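Insecticidal crystal protein Cry7Cal (Bacillus thuringiensis, PDB 5ZI1) is a crystal toxin active against locusts, probably acting, as in other three-domain delta endotoxins, by binding receptors and forming pores in gut membranes. Local coordinates at residues G423-Y428 with T453-R458. Numbering follows the deposited sequence.
Sequences GDLEEY and THVSVR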
loop_
_atom_site.group_PDB
_atom_site.type_symbol
_atom_site.label_atom_id
_atom_site.label_comp_id
_atom_site.label_asym_id
_atom_site.label_seq_id
_atom_site.Cartn_x
_atom_site.Cartn_y
_atom_site.Cartn_z
ATOM N N GLY A 423 14.463 -5.818 6.668
ATOM C CA GLY A 423 13.580 -4.714 6.962
ATOM C C GLY A 423 13.905 -3.424 6.250
ATOM O O GLY A 423 13.110 -2.486 6.321
ATOM N N ASP A 424 15.025 -3.356 5.540
ATOM C CA ASP A 424 15.466 -2.137 4.865
ATOM C C ASP A 424 14.651 -1.929 3.588
ATOM O O ASP A 424 14.885 -2.585 2.568
ATOM C CB ASP A 424 16.962 -2.230 4.571
ATOM C CG ASP A 424 17.531 -0.949 3.982
ATOM O OD1 ASP A 424 16.805 0.076 3.940
ATOM O OD2 ASP A 424 18.712 -0.966 3.573
ATOM N N LEU A 425 13.696 -0.991 3.626
ATOM C CA LEU A 425 12.938 -0.656 2.417
ATOM C C LEU A 425 13.773 0.032 1.362
ATOM O O LEU A 425 13.424 -0.040 0.185
ATOM C CB LEU A 425 11.741 0.239 2.713
ATOM C CG LEU A 425 10.888 -0.363 3.802
ATOM C CD1 LEU A 425 10.934 0.521 5.064
ATOM C CD2 LEU A 425 9.492 -0.625 3.252
ATOM N N GLU A 426 14.851 0.706 1.746
ATOM C CA GLU A 426 15.790 1.190 0.746
ATOM C C GLU A 426 16.300 0.053 -0.125
ATOM O O GLU A 426 16.740 0.301 -1.253
ATOM C CB GLU A 426 16.955 1.898 1.433
ATOM C CG GLU A 426 17.383 3.181 0.766
ATOM C CD GLU A 426 17.925 4.185 1.773
ATOM O OE1 GLU A 426 18.372 3.744 2.854
ATOM O OE2 GLU A 426 17.867 5.413 1.505
ATOM N N GLU A 427 16.229 -1.188 0.361
ATOM C CA GLU A 427 16.682 -2.342 -0.409
ATOM C C GLU A 427 15.538 -3.091 -1.080
ATOM O O GLU A 427 15.612 -3.368 -2.274
ATOM C CB GLU A 427 17.483 -3.299 0.488
ATOM C CG GLU A 427 18.904 -2.834 0.718
ATOM C CD GLU A 427 19.703 -3.800 1.573
ATOM O OE1 GLU A 427 19.645 -3.682 2.813
ATOM O OE2 GLU A 427 20.372 -4.691 1.000
ATOM N N TYR A 428 14.488 -3.438 -0.337
ATOM C CA TYR A 428 13.350 -4.150 -0.900
ATOM C C TYR A 428 12.080 -3.651 -0.228
ATOM O O TYR A 428 12.062 -3.417 0.984
ATOM C CB TYR A 428 13.485 -5.673 -0.740
ATOM C CG TYR A 428 13.462 -6.200 0.685
ATOM C CD1 TYR A 428 14.593 -6.142 1.493
ATOM C CD2 TYR A 428 12.323 -6.792 1.201
ATOM C CE1 TYR A 428 14.576 -6.636 2.799
ATOM C CE2 TYR A 428 12.286 -7.275 2.494
ATOM C CZ TYR A 428 13.416 -7.203 3.295
ATOM O OH TYR A 428 13.367 -7.698 4.589
ATOM N N THR A 453 3.114 -8.303 0.596
ATOM C CA THR A 453 2.818 -7.204 1.510
ATOM C C THR A 453 4.027 -6.278 1.628
ATOM O O THR A 453 5.165 -6.671 1.358
ATOM C CB THR A 453 2.418 -7.706 2.894
ATOM O OG1 THR A 453 3.502 -8.476 3.465
ATOM C CG2 THR A 453 1.131 -8.529 2.814
ATOM N N HIS A 454 3.755 -5.041 2.037
ATOM C CA HIS A 454 4.740 -3.964 2.072
ATOM C C HIS A 454 5.623 -4.070 3.309
ATOM O O HIS A 454 5.148 -4.400 4.400
ATOM C CB HIS A 454 4.005 -2.621 2.070
ATOM C CG HIS A 454 4.861 -1.447 1.717
ATOM N ND1 HIS A 454 5.366 -0.584 2.664
ATOM C CD2 HIS A 454 5.268 -0.973 0.517
ATOM C CE1 HIS A 454 6.069 0.362 2.067
ATOM N NE2 HIS A 454 6.020 0.154 0.762
ATOM N N VAL A 455 6.919 -3.781 3.146
ATOM C CA VAL A 455 7.863 -4.006 4.242
ATOM C C VAL A 455 7.749 -2.960 5.352
ATOM O O VAL A 455 8.326 -3.148 6.435
ATOM C CB VAL A 455 9.284 -4.138 3.640
ATOM C CG1 VAL A 455 10.376 -4.216 4.705
ATOM C CG2 VAL A 455 9.351 -5.394 2.786
ATOM N N SER A 456 6.966 -1.889 5.150
ATOM C CA SER A 456 6.729 -0.958 6.248
ATOM C C SER A 456 5.945 -1.606 7.378
ATOM O O SER A 456 6.020 -1.141 8.524
ATOM C CB SER A 456 5.979 0.281 5.753
ATOM O OG SER A 456 4.733 -0.081 5.191
ATOM N N VAL A 457 5.181 -2.657 7.091
ATOM C CA VAL A 457 4.519 -3.381 8.167
ATOM C C VAL A 457 5.564 -4.134 8.973
ATOM O O VAL A 457 6.373 -4.888 8.416
ATOM C CB VAL A 457 3.478 -4.353 7.612
ATOM C CG1 VAL A 457 2.657 -4.932 8.769
ATOM C CG2 VAL A 457 2.633 -3.660 6.573
ATOM N N ARG A 458 5.539 -3.951 10.269
ATOM C CA ARG A 458 6.506 -4.544 11.146
ATOM C C ARG A 458 5.858 -5.665 11.950
ATOM O O ARG A 458 4.657 -5.617 12.230
ATOM C CB ARG A 458 7.101 -3.474 12.063
ATOM C CG ARG A 458 7.718 -2.287 11.287
ATOM C CD ARG A 458 8.589 -2.783 10.114
ATOM N NE ARG A 458 9.566 -3.771 10.592
ATOM C CZ ARG A 458 10.126 -4.728 9.849
ATOM N NH1 ARG A 458 10.991 -5.575 10.411
ATOM N NH2 ARG A 458 9.832 -4.843 8.555
HETATM O O HOH W 1 10.858 -1.390 7.531
#
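The Y428 ring meets V455 obliquely, its CE2 3.5 Å from V455 CG2, and L425 CD2 comes up obliquely on the H454 imidazole, 3.8 Å from CE1. At the edge of that imidazole, in its plane, lies S456 CB; H454 also packs edge-to-face with H430. The contact joins two loops in the middle domain of the three-domain delta-endotoxin fold: the loop leading into strand 430-437 and the type I beta turn H454-V457 at the end of strand 448-454. L425 and S456 also touch R22 and M25 of helix 13-26, in the N-terminal helical domain. V455 lies at the centre of the contact. A chi1 of 173° turns CG1 away from the V455 backbone N and lays it against G423 O, while CG2 meets the tyrosine, whose side chain V455 crosses at about a right angle. The L425 and V455 side chains run alongside each other, pointing opposite ways, with L425 CD2 3.5 Å from V455 CB. No direct hydrogen bond spans the loops; a water donates to both G423 O and V455 O. Y428 OH accepts from G423 N, 3.0 Å away, and is hydrogen-bonded to D353 OD2, two bonds that hold the hydroxyl end of the ring in place. H454 ND1 and S456 OG share a 2.7 Å hydrogen bond within the turn. The R458 chain, bent at chi2 and chi3, curls back so that NH2 donates to V455 O at 3.1 Å, in both the carbonyl and guanidinium planes.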